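Local coordinates for Rod shape-determining protein (MreC) (Helicobacter pylori, PDB 5LP5) that binds penicillin-binding protein 2 in a core complex of bacterial cell wall synthesis and probably supports this enzyme in maintaining the rod shape, at residues T96-T101 against R239-S244; S111-P116 against R144-L149; G127-N132 against G202-G207; I137-K142 against H152-Y157. One frame throughout, in Å; residues are numbered along the deposited sequence.

Both modelled ends of the chain meet in contact 1, where strand 93-103 pairs with strand 241-246 and so closes the first of two antiparallel six-stranded barrels; the loop it closes spans nearly the whole modelled chain, the second barrel included. The other three contacts are nested within that long loop. Contact 2 joins strand 111-114 to strand 144-149; its span crosses those of contacts 3 and 4, because its second segment lies between their two. Contact 3 sets strand 125-129 against the 202-207 loop of the second half, reaching from one barrel to the other. Nested inside it, contact 4 closes the shortest loop, from strand 134-141 to 152-157, the connection that leads into the second barrel.

Contact 1: T96-T101 against R239-S244; sequences TPTFMT and RHVFLS
The F242 ring leans obliquely against P97, its CD1 3.9 Å from P97 N and its CE1 4.0 Å from P97 CB, with the carbonyl carbon of T96 approaching at the same kind of slant. CG of F242 is anti to the carbonyl carbon and beside the backbone N (chi1 -68°), which lays the ring alongside the T96-P97 peptide. P97 and F242 form a non-hydrogen-bonded antiparallel pair, a site where the missing N-H of proline costs no bond to this partner. The neighbouring hydrogen-bonded pair, T96 with L243, is joined by both of its backbone N-H groups; T96 N reaches L243 O at 3.1 Å.

T96, T98, V241 and L243 point to the other face. There the T98 and V241 side chains meet at a slant, T98 CG2 3.7 Å from V241 CG1, and V241 O accepts a bond from T98 N. T98, V241 and L243 are buried on this side: L114 and I117 pack on T98, while L128 and I135 pack on V241. Beyond T98 the segments part, and M100 and R239 pack on L200 of the second MreC subunit. Pairing of the first strand with the last is the closure of a six-stranded antiparallel beta barrel.

Contact 2: S111-P116 against R144-L149; sequences SVSLNP and RLNGFL
G147 N donates to V112 O at 2.8 Å in a nearly straight bond (170°), and the reciprocal bond from V112 N to G147 O is 2.9 Å long. Both donors lie in the carbonyl planes of their acceptors, so V112 and G147 are held as a regular hydrogen-bonded antiparallel pair. Two residues further on, beyond the non-hydrogen-bonded pair S113/N146, L114 N donates to L145 O.

Nonpolar side chains gather on the face shared by V112, L114 and L145. With no side chain on G147, the CG2 methyl of V112 lies over its backbone, 3.9 Å from G147 CA, and L114 CD1 approaches G147 N from the same face. V112 CG1 meets L149 CD1 at 4.1 Å, the two side chains at about a right angle. L145 turns its CG anti to the backbone N (chi1 -173°); this brings CG to 3.9 Å from L114 CB, and CD2 extends further to N115 O.

The opposite face carries S111, S113, N146 and F148. S111 OG lies at the edge of the F148 ring, near its plane and 3.9 Å from F148 CD1, but its hydrogen bond goes to D108. The F148 ring also meets that of H152, the planes about 10° apart.

Strand 111-114 is thus flanked by strand 144-149 and by strand 93-103, whose M100 packs on V112. Strand 144-149 is bordered in turn by strand 134-141, with A138 touching L114 inside the barrel and V139 touching F148 on the other face.

Contact 3: G127-N132 against G202-G207; sequences GLVSHN and GIFGAG
G127 and F204 join the two halves of this double-barrel protein: strand 125-129 belongs to the first six-stranded barrel, whereas F204 lies in the loop between strands 194-197 and 209-218 of the second. The packed part centres on the F204 ring. G127 CA sits over one face, 3.9 Å from the ring centroid and 24° off the normal, a CH-pi contact displaced toward the rim. Because G127 has no side chain, the ring comes directly against the main chain. At the ring edge, near its plane, are L128 O, 3.6 Å from F204 CE1, and V129 CG2, 3.9 Å from the same atom. Y157 meets F204 edge to face.

I203 completes this buried end. Its CG2 methyl, anti to the backbone N (chi1 -61° for CG1), approaches G127 N at 3.4 Å. I203 O accepts a hydrogen bond from S244 OG, and the side chain also packs on A135 of penicillin-binding protein 2.

Away from F204 the two segments diverge, and H131, N132, A206 and G207 are exposed. On that looser side G205 O is hydrogen-bonded to T197 OG1, and S130 OG to L237 O. H131 centres an inverse gamma turn, and its ND1 donates to S130 OG at 3.0 Å, with the hydroxyl oxygen in the imidazole plane.

Contact 4: I137-K142 against H152-Y157; sequences IAVLEK and HKRCAY
E141 and R154 form a salt bridge between a strand of the first beta barrel and the type I turn H152-C155, on the connection leading to the second barrel. R154 NH2 donates to E141 OE2 at 3.0 Å with an angle of 151° at the hydrogen, while the bond from R154 NH1 to E141 OE1, at 3.5 Å, is weak. The carboxylate lies at the edge of the guanidinium, but the two planes are turned 39° apart, and NH2 meets OE2 from above the carboxylate plane. The pairing is therefore skewed and uneven. R154 NH2 has a second partner in Q139 of penicillin-binding protein 2, so this one nitrogen links the intramolecular bridge to the complex interface.

A bend at chi3 (53°) in the otherwise extended R154 chain turns the guanidinium in toward strand 134-141. V139 crosses it at about a right angle, V139 CG2 4.1 Å from R154 NH2. I137 and V139 also pack on Q139 of penicillin-binding protein 2, and A156 packs on its Y134.

Further along, I137 packs against the turn. Its CD1 reaches the main chain, 3.3 Å from R154 O and 3.9 Å from C155 CA. Y157, whose hydroxyl is hydrogen-bonded to N150, slides past I137 in the opposite direction. Here the I137 CG2 methyl approaches the phenol ring obliquely, 4.0 Å from Y157 CD2.

Contact 1: T96-T101 against R239-S244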
loop_
_atom_site.group_PDB
_atom_site.type_symbol
_atom_site.label_atom_id
_atom_site.label_comp_id
_atom_site.label_asym_id
_atom_site.label_seq_id
_atom_site.Cartn_x
_atom_site.Cartn_y
_atom_site.Cartn_z
ATOM N N THR C 96 16.345 36.424 4.715
ATOM C CA THR C 96 17.335 37.323 5.318
ATOM C C THR C 96 18.703 36.892 4.878
ATOM O O THR C 96 18.998 35.713 4.897
ATOM C CB THR C 96 17.279 37.271 6.852
ATOM O OG1 THR C 96 15.922 37.315 7.263
ATOM C CG2 THR C 96 17.974 38.433 7.452
ATOM N N PRO C 97 19.558 37.834 4.479
ATOM C CA PRO C 97 20.862 37.426 4.006
ATOM C C PRO C 97 21.788 36.965 5.123
ATOM O O PRO C 97 21.618 37.331 6.278
ATOM C CB PRO C 97 21.384 38.684 3.305
ATOM C CG PRO C 97 20.674 39.824 3.938
ATOM C CD PRO C 97 19.337 39.277 4.312
ATOM N N THR C 98 22.747 36.131 4.758
ATOM C CA THR C 98 23.657 35.509 5.708
ATOM C C THR C 98 24.869 35.146 4.898
ATOM O O THR C 98 24.778 35.066 3.644
ATOM C CB THR C 98 23.052 34.226 6.370
ATOM O OG1 THR C 98 23.977 33.658 7.323
ATOM C CG2 THR C 98 22.691 33.161 5.322
ATOM N N PHE C 99 25.987 34.921 5.582
ATOM C CA PHE C 99 27.144 34.465 4.862
ATOM C C PHE C 99 27.984 33.561 5.708
ATOM O O PHE C 99 27.909 33.621 6.921
ATOM C CB PHE C 99 27.969 35.656 4.353
ATOM C CG PHE C 99 28.418 36.586 5.429
ATOM C CD1 PHE C 99 29.709 36.477 5.904
ATOM C CD2 PHE C 99 27.571 37.547 5.985
ATOM C CE1 PHE C 99 30.188 37.331 6.891
ATOM C CE2 PHE C 99 28.038 38.389 6.990
ATOM C CZ PHE C 99 29.352 38.291 7.430
ATOM N N MET C 100 28.771 32.719 5.039
ATOM C CA MET C 100 29.602 31.759 5.745
ATOM C C MET C 100 30.925 32.400 6.134
ATOM O O MET C 100 31.506 33.156 5.382
ATOM C CB MET C 100 29.778 30.458 4.949
ATOM C CG MET C 100 30.785 30.494 3.827
ATOM S SD MET C 100 30.800 28.940 2.919
ATOM C CE MET C 100 31.950 27.977 3.907
ATOM N N THR C 101 31.397 32.080 7.328
ATOM C CA THR C 101 32.703 32.555 7.800
ATOM C C THR C 101 33.800 31.535 7.585
ATOM O O THR C 101 34.950 31.871 7.352
ATOM C CB THR C 101 32.676 32.891 9.297
ATOM O OG1 THR C 101 32.515 31.687 10.078
ATOM C CG2 THR C 101 31.569 33.928 9.572
ATOM N N ARG C 239 28.293 31.840 -1.797
ATOM C CA ARG C 239 28.131 33.279 -1.589
ATOM C C ARG C 239 26.758 33.715 -2.073
ATOM O O ARG C 239 26.118 33.026 -2.861
ATOM C CB ARG C 239 29.255 34.061 -2.261
ATOM C CG ARG C 239 30.589 33.842 -1.536
ATOM C CD ARG C 239 31.744 34.661 -2.069
ATOM N NE ARG C 239 31.840 34.649 -3.540
ATOM C CZ ARG C 239 32.524 33.770 -4.279
ATOM N NH1 ARG C 239 33.185 32.764 -3.722
ATOM N NH2 ARG C 239 32.529 33.903 -5.599
ATOM N N HIS C 240 26.306 34.862 -1.569
ATOM C CA HIS C 240 24.975 35.409 -1.863
ATOM C C HIS C 240 23.845 34.548 -1.300
ATOM O O HIS C 240 22.901 34.229 -2.023
ATOM C CB HIS C 240 24.778 35.619 -3.365
ATOM C CG HIS C 240 25.743 36.588 -3.975
ATOM N ND1 HIS C 240 25.849 37.903 -3.559
ATOM C CD2 HIS C 240 26.623 36.444 -4.998
ATOM C CE1 HIS C 240 26.774 38.516 -4.277
ATOM N NE2 HIS C 240 27.256 37.656 -5.158
ATOM N N VAL C 241 23.956 34.194 -0.015
ATOM C CA VAL C 241 23.081 33.212 0.608
ATOM C C VAL C 241 22.029 33.873 1.478
ATOM O O VAL C 241 22.341 34.787 2.235
ATOM C CB VAL C 241 23.869 32.209 1.461
ATOM C CG1 VAL C 241 22.929 31.247 2.184
ATOM C CG2 VAL C 241 24.868 31.449 0.598
ATOM N N PHE C 242 20.790 33.392 1.351
ATOM C CA PHE C 242 19.652 33.901 2.108
ATOM C C PHE C 242 19.058 32.809 3.009
ATOM O O PHE C 242 18.913 31.666 2.599
ATOM C CB PHE C 242 18.580 34.396 1.136
ATOM C CG PHE C 242 18.977 35.617 0.365
ATOM C CD1 PHE C 242 18.679 36.876 0.848
ATOM C CD2 PHE C 242 19.600 35.514 -0.856
ATOM C CE1 PHE C 242 19.029 38.012 0.140
ATOM C CE2 PHE C 242 19.963 36.650 -1.576
ATOM C CZ PHE C 242 19.675 37.899 -1.074
ATOM N N LEU C 243 18.673 33.187 4.218
ATOM C CA LEU C 243 18.044 32.278 5.169
ATOM C C LEU C 243 16.546 32.326 5.029
ATOM O O LEU C 243 15.945 33.405 5.002
ATOM C CB LEU C 243 18.407 32.695 6.592
ATOM C CG LEU C 243 18.029 31.743 7.720
ATOM C CD1 LEU C 243 18.996 30.579 7.816
ATOM C CD2 LEU C 243 18.128 32.496 9.041
ATOM N N SER C 244 15.914 31.164 4.978
ATOM C CA SER C 244 14.462 31.095 4.794
ATOM C C SER C 244 13.713 30.895 6.097
ATOM O O SER C 244 13.760 29.813 6.657
ATOM C CB SER C 244 14.109 29.958 3.850
ATOM O OG SER C 244 12.709 29.767 3.867
#

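Contact 2: S111-P116 against R144-L149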
loop_
_atom_site.group_PDB
_atom_site.type_symbol
_atom_site.label_atom_id
_atom_site.label_comp_id
_atom_site.label_asym_id
_atom_site.label_seq_id
_atom_site.Cartn_x
_atom_site.Cartn_y
_atom_site.Cartn_z
ATOM N N SER C 111 29.286 21.322 5.565
ATOM C CA SER C 111 28.954 21.884 6.868
ATOM C C SER C 111 29.665 23.209 7.044
ATOM O O SER C 111 30.901 23.279 6.938
ATOM C CB SER C 111 29.361 20.935 7.996
ATOM O OG SER C 111 28.455 19.849 8.086
ATOM N N VAL C 112 28.907 24.273 7.322
ATOM C CA VAL C 112 29.503 25.600 7.420
ATOM C C VAL C 112 29.050 26.406 8.628
ATOM O O VAL C 112 27.925 26.252 9.113
ATOM C CB VAL C 112 29.229 26.429 6.148
ATOM C CG1 VAL C 112 29.775 25.722 4.926
ATOM C CG2 VAL C 112 27.743 26.718 5.987
ATOM N N SER C 113 29.934 27.287 9.076
ATOM C CA SER C 113 29.610 28.246 10.126
ATOM C C SER C 113 29.110 29.535 9.485
ATOM O O SER C 113 29.755 30.082 8.595
ATOM C CB SER C 113 30.842 28.576 10.981
ATOM O OG SER C 113 31.158 27.566 11.923
ATOM N N LEU C 114 27.960 30.019 9.958
ATOM C CA LEU C 114 27.325 31.202 9.417
ATOM C C LEU C 114 27.384 32.362 10.384
ATOM O O LEU C 114 27.348 32.197 11.591
ATOM C CB LEU C 114 25.868 30.914 9.122
ATOM C CG LEU C 114 25.625 29.857 8.054
ATOM C CD1 LEU C 114 24.160 29.451 8.066
ATOM C CD2 LEU C 114 25.994 30.372 6.680
ATOM N N ASN C 115 27.459 33.553 9.843
ATOM C CA ASN C 115 27.480 34.719 10.675
ATOM C C ASN C 115 26.144 34.859 11.393
ATOM O O ASN C 115 25.089 34.777 10.747
ATOM C CB ASN C 115 27.708 35.946 9.837
ATOM C CG ASN C 115 28.227 37.097 10.654
ATOM O OD1 ASN C 115 29.140 36.913 11.472
ATOM N ND2 ASN C 115 27.635 38.278 10.488
ATOM N N PRO C 116 26.171 35.067 12.727
ATOM C CA PRO C 116 24.959 35.208 13.533
ATOM C C PRO C 116 23.930 36.148 12.938
ATOM O O PRO C 116 24.289 37.130 12.291
ATOM C CB PRO C 116 25.475 35.806 14.843
ATOM C CG PRO C 116 26.876 35.338 14.946
ATOM C CD PRO C 116 27.385 35.139 13.557
ATOM N N ARG C 144 25.437 29.370 18.068
ATOM C CA ARG C 144 26.150 29.252 16.776
ATOM C C ARG C 144 25.217 28.879 15.635
ATOM O O ARG C 144 24.416 27.952 15.731
ATOM C CB ARG C 144 27.246 28.191 16.861
ATOM C CG ARG C 144 28.227 28.464 17.969
ATOM C CD ARG C 144 29.325 27.444 18.052
ATOM N NE ARG C 144 30.306 27.884 19.040
ATOM C CZ ARG C 144 31.299 28.741 18.797
ATOM N NH1 ARG C 144 31.473 29.260 17.585
ATOM N NH2 ARG C 144 32.140 29.077 19.772
ATOM N N LEU C 145 25.321 29.601 14.542
ATOM C CA LEU C 145 24.417 29.366 13.421
ATOM C C LEU C 145 25.097 28.433 12.426
ATOM O O LEU C 145 26.059 28.809 11.752
ATOM C CB LEU C 145 24.030 30.685 12.772
ATOM C CG LEU C 145 22.967 30.595 11.695
ATOM C CD1 LEU C 145 21.718 29.894 12.194
ATOM C CD2 LEU C 145 22.650 31.996 11.177
ATOM N N ASN C 146 24.613 27.201 12.367
ATOM C CA ASN C 146 25.264 26.181 11.565
ATOM C C ASN C 146 24.472 25.844 10.315
ATOM O O ASN C 146 23.263 25.595 10.376
ATOM C CB ASN C 146 25.439 24.918 12.381
ATOM C CG ASN C 146 26.358 25.096 13.547
ATOM O OD1 ASN C 146 27.355 25.828 13.467
ATOM N ND2 ASN C 146 26.026 24.427 14.654
ATOM N N GLY C 147 25.177 25.813 9.187
ATOM C CA GLY C 147 24.569 25.415 7.914
ATOM C C GLY C 147 24.921 23.980 7.566
ATOM O O GLY C 147 26.102 23.629 7.494
ATOM N N PHE C 148 23.902 23.151 7.387
ATOM C CA PHE C 148 24.094 21.782 6.933
ATOM C C PHE C 148 23.585 21.667 5.517
ATOM O O PHE C 148 22.384 21.688 5.271
ATOM C CB PHE C 148 23.385 20.797 7.854
ATOM C CG PHE C 148 23.745 20.981 9.294
ATOM C CD1 PHE C 148 24.987 20.595 9.766
ATOM C CD2 PHE C 148 22.868 21.583 10.160
ATOM C CE1 PHE C 148 25.344 20.802 11.088
ATOM C CE2 PHE C 148 23.213 21.793 11.483
ATOM C CZ PHE C 148 24.455 21.395 11.951
ATOM N N LEU C 149 24.529 21.568 4.585
ATOM C CA LEU C 149 24.240 21.700 3.165
ATOM C C LEU C 149 23.700 20.409 2.563
ATOM O O LEU C 149 23.666 19.374 3.210
ATOM C CB LEU C 149 25.500 22.139 2.423
ATOM C CG LEU C 149 26.152 23.422 2.964
ATOM C CD1 LEU C 149 27.416 23.755 2.195
ATOM C CD2 LEU C 149 25.199 24.610 2.929
#

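Contact 3: G127-N132 against G202-G207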
loop_
_atom_site.group_PDB
_atom_site.type_symbol
_atom_site.label_atom_id
_atom_site.label_comp_id
_atom_site.label_asym_id
_atom_site.label_seq_id
_atom_site.Cartn_x
_atom_site.Cartn_y
_atom_site.Cartn_z
ATOM N N GLY C 127 15.709 27.198 6.116
ATOM C CA GLY C 127 16.167 26.805 4.784
ATOM C C GLY C 127 17.240 27.760 4.307
ATOM O O GLY C 127 17.248 28.927 4.677
ATOM N N LEU C 128 18.159 27.246 3.495
ATOM C CA LEU C 128 19.194 28.049 2.839
ATOM C C LEU C 128 19.012 28.064 1.321
ATOM O O LEU C 128 18.838 27.026 0.691
ATOM C CB LEU C 128 20.593 27.540 3.181
ATOM C CG LEU C 128 21.065 27.723 4.648
ATOM C CD1 LEU C 128 22.439 27.108 4.852
ATOM C CD2 LEU C 128 21.074 29.207 4.983
ATOM N N VAL C 129 19.065 29.262 0.749
ATOM C CA VAL C 129 18.844 29.492 -0.670
ATOM C C VAL C 129 19.999 30.328 -1.197
ATOM O O VAL C 129 20.437 31.252 -0.518
ATOM C CB VAL C 129 17.518 30.271 -0.875
ATOM C CG1 VAL C 129 17.274 30.601 -2.337
ATOM C CG2 VAL C 129 16.361 29.453 -0.355
ATOM N N SER C 130 20.488 30.005 -2.400
ATOM C CA SER C 130 21.477 30.848 -3.048
ATOM C C SER C 130 20.997 31.419 -4.375
ATOM O O SER C 130 20.356 32.481 -4.402
ATOM C CB SER C 130 22.849 30.200 -3.154
ATOM O OG SER C 130 23.822 31.183 -3.503
ATOM N N HIS C 131 21.317 30.784 -5.481
ATOM C CA HIS C 131 21.003 31.417 -6.762
ATOM C C HIS C 131 19.652 30.903 -7.178
ATOM O O HIS C 131 19.541 30.111 -8.102
ATOM C CB HIS C 131 22.082 31.122 -7.798
ATOM C CG HIS C 131 23.340 31.903 -7.590
ATOM N ND1 HIS C 131 23.973 31.996 -6.367
ATOM C CD2 HIS C 131 24.092 32.624 -8.460
ATOM C CE1 HIS C 131 25.050 32.756 -6.491
ATOM N NE2 HIS C 131 25.146 33.150 -7.750
ATOM N N ASN C 132 18.636 31.353 -6.447
ATOM C CA ASN C 132 17.266 30.863 -6.572
ATOM C C ASN C 132 17.145 29.353 -6.519
ATOM O O ASN C 132 16.349 28.761 -7.256
ATOM C CB ASN C 132 16.638 31.418 -7.831
ATOM C CG ASN C 132 15.966 32.743 -7.589
ATOM O OD1 ASN C 132 15.162 32.862 -6.637
ATOM N ND2 ASN C 132 16.252 33.739 -8.457
ATOM N N GLY C 202 7.641 23.866 6.702
ATOM C CA GLY C 202 7.916 25.045 7.532
ATOM C C GLY C 202 9.387 25.417 7.565
ATOM O O GLY C 202 9.850 26.080 8.500
ATOM N N ILE C 203 10.109 24.991 6.524
ATOM C CA ILE C 203 11.521 25.321 6.327
ATOM C C ILE C 203 11.711 26.252 5.123
ATOM O O ILE C 203 12.352 27.305 5.207
ATOM C CB ILE C 203 12.350 24.044 6.042
ATOM C CG1 ILE C 203 12.268 23.066 7.218
ATOM C CG2 ILE C 203 13.808 24.411 5.744
ATOM C CD1 ILE C 203 12.866 21.706 6.962
ATOM N N PHE C 204 11.170 25.813 3.993
ATOM C CA PHE C 204 11.147 26.587 2.759
ATOM C C PHE C 204 9.691 26.895 2.440
ATOM O O PHE C 204 8.779 26.174 2.840
ATOM C CB PHE C 204 11.684 25.759 1.586
ATOM C CG PHE C 204 13.146 25.437 1.662
ATOM C CD1 PHE C 204 14.075 26.371 1.275
ATOM C CD2 PHE C 204 13.587 24.190 2.053
ATOM C CE1 PHE C 204 15.425 26.088 1.301
ATOM C CE2 PHE C 204 14.945 23.898 2.085
ATOM C CZ PHE C 204 15.868 24.856 1.708
ATOM N N GLY C 205 9.485 27.972 1.698
ATOM C CA GLY C 205 8.247 28.159 0.977
ATOM C C GLY C 205 8.215 27.266 -0.247
ATOM O O GLY C 205 9.236 26.693 -0.641
ATOM N N ALA C 206 7.046 27.153 -0.853
ATOM C CA ALA C 206 6.882 26.317 -2.018
ATOM C C ALA C 206 7.557 26.915 -3.257
ATOM O O ALA C 206 7.645 28.150 -3.421
ATOM C CB ALA C 206 5.412 26.116 -2.297
ATOM N N GLY C 207 8.021 26.025 -4.120
ATOM C CA GLY C 207 8.423 26.405 -5.469
ATOM C C GLY C 207 9.870 26.805 -5.693
ATOM O O GLY C 207 10.223 27.212 -6.780
#

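Contact 4: I137-K142 against H152-Y157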
loop_
_atom_site.group_PDB
_atom_site.type_symbol
_atom_site.label_atom_id
_atom_site.label_comp_id
_atom_site.label_asym_id
_atom_site.label_seq_id
_atom_site.Cartn_x
_atom_site.Cartn_y
_atom_site.Cartn_z
ATOM N N ILE C 137 20.084 23.468 4.851
ATOM C CA ILE C 137 19.344 24.026 5.968
ATOM C C ILE C 137 20.282 24.597 7.002
ATOM O O ILE C 137 21.484 24.385 6.942
ATOM C CB ILE C 137 18.463 22.966 6.670
ATOM C CG1 ILE C 137 19.339 21.905 7.353
ATOM C CG2 ILE C 137 17.516 22.311 5.667
ATOM C CD1 ILE C 137 18.565 20.843 8.089
ATOM N N ALA C 138 19.716 25.296 7.972
ATOM C CA ALA C 138 20.509 25.982 8.990
ATOM C C ALA C 138 19.836 25.894 10.341
ATOM O O ALA C 138 18.635 26.108 10.439
ATOM C CB ALA C 138 20.718 27.448 8.598
ATOM N N VAL C 139 20.613 25.605 11.367
ATOM C CA VAL C 139 20.071 25.556 12.733
ATOM C C VAL C 139 20.923 26.346 13.710
ATOM O O VAL C 139 22.158 26.277 13.672
ATOM C CB VAL C 139 19.989 24.116 13.281
ATOM C CG1 VAL C 139 19.079 24.089 14.502
ATOM C CG2 VAL C 139 19.495 23.154 12.210
ATOM N N LEU C 140 20.255 27.087 14.586
ATOM C CA LEU C 140 20.949 27.771 15.677
ATOM C C LEU C 140 21.047 26.815 16.853
ATOM O O LEU C 140 20.042 26.280 17.288
ATOM C CB LEU C 140 20.195 29.034 16.076
ATOM C CG LEU C 140 20.737 29.831 17.244
ATOM C CD1 LEU C 140 22.110 30.382 16.924
ATOM C CD2 LEU C 140 19.776 30.964 17.612
ATOM N N GLU C 141 22.254 26.574 17.338
ATOM C CA GLU C 141 22.476 25.712 18.506
ATOM C C GLU C 141 23.556 26.339 19.365
ATOM O O GLU C 141 24.636 26.683 18.866
ATOM C CB GLU C 141 22.920 24.301 18.116
ATOM C CG GLU C 141 21.836 23.444 17.469
ATOM C CD GLU C 141 22.394 22.221 16.734
ATOM O OE1 GLU C 141 23.527 22.276 16.199
ATOM O OE2 GLU C 141 21.679 21.200 16.669
ATOM N N LYS C 142 23.262 26.488 20.655
ATOM C CA LYS C 142 24.163 27.125 21.598
ATOM C C LYS C 142 24.840 28.330 20.991
ATOM O O LYS C 142 26.059 28.406 20.945
ATOM C CB LYS C 142 25.197 26.127 22.089
ATOM C CG LYS C 142 24.623 25.171 23.127
ATOM C CD LYS C 142 25.671 24.207 23.682
ATOM C CE LYS C 142 25.034 23.135 24.553
ATOM N NZ LYS C 142 24.300 22.123 23.725
ATOM N N HIS C 152 24.584 16.594 3.445
ATOM C CA HIS C 152 24.964 16.351 4.854
ATOM C C HIS C 152 23.976 15.384 5.525
ATOM O O HIS C 152 22.793 15.391 5.223
ATOM C CB HIS C 152 25.068 17.678 5.642
ATOM C CG HIS C 152 25.650 17.539 7.022
ATOM N ND1 HIS C 152 26.793 16.819 7.281
ATOM C CD2 HIS C 152 25.236 18.017 8.221
ATOM C CE1 HIS C 152 27.075 16.884 8.571
ATOM N NE2 HIS C 152 26.133 17.589 9.165
ATOM N N LYS C 153 24.471 14.563 6.434
ATOM C CA LYS C 153 23.649 13.655 7.243
ATOM C C LYS C 153 22.379 14.305 7.843
ATOM O O LYS C 153 21.351 13.667 7.990
ATOM C CB LYS C 153 24.533 13.077 8.381
ATOM C CG LYS C 153 23.986 11.906 9.176
ATOM C CD LYS C 153 24.975 11.473 10.257
ATOM C CE LYS C 153 24.327 10.472 11.219
ATOM N NZ LYS C 153 25.314 9.703 12.028
ATOM N N ARG C 154 22.486 15.571 8.221
ATOM C CA ARG C 154 21.422 16.278 8.944
ATOM C C ARG C 154 20.521 17.114 8.041
ATOM O O ARG C 154 19.526 17.681 8.501
ATOM C CB ARG C 154 22.054 17.230 9.957
ATOM C CG ARG C 154 22.832 16.521 11.059
ATOM C CD ARG C 154 23.260 17.462 12.154
ATOM N NE ARG C 154 22.134 18.232 12.689
ATOM C CZ ARG C 154 22.241 19.184 13.610
ATOM N NH1 ARG C 154 23.424 19.474 14.117
ATOM N NH2 ARG C 154 21.165 19.846 14.018
ATOM N N CYS C 155 20.884 17.216 6.762
ATOM C CA CYS C 155 20.135 18.028 5.826
ATOM C C CYS C 155 18.995 17.229 5.267
ATOM O O CYS C 155 19.213 16.231 4.590
ATOM C CB CYS C 155 21.032 18.524 4.699
ATOM S SG CYS C 155 20.096 19.299 3.375
ATOM N N ALA C 156 17.780 17.666 5.566
ATOM C CA ALA C 156 16.564 17.023 5.074
ATOM C C ALA C 156 15.429 18.031 4.984
ATOM O O ALA C 156 15.302 18.909 5.820
ATOM C CB ALA C 156 16.157 15.873 5.985
ATOM N N TYR C 157 14.605 17.907 3.949
ATOM C CA TYR C 157 13.465 18.783 3.799
ATOM C C TYR C 157 12.480 18.252 2.776
ATOM O O TYR C 157 12.755 17.252 2.136
ATOM C CB TYR C 157 13.916 20.186 3.451
ATOM C CG TYR C 157 14.867 20.314 2.282
ATOM C CD1 TYR C 157 14.397 20.542 1.000
ATOM C CD2 TYR C 157 16.242 20.285 2.471
ATOM C CE1 TYR C 157 15.264 20.703 -0.076
ATOM C CE2 TYR C 157 17.118 20.457 1.404
ATOM C CZ TYR C 157 16.627 20.655 0.137
ATOM O OH TYR C 157 17.519 20.846 -0.896
#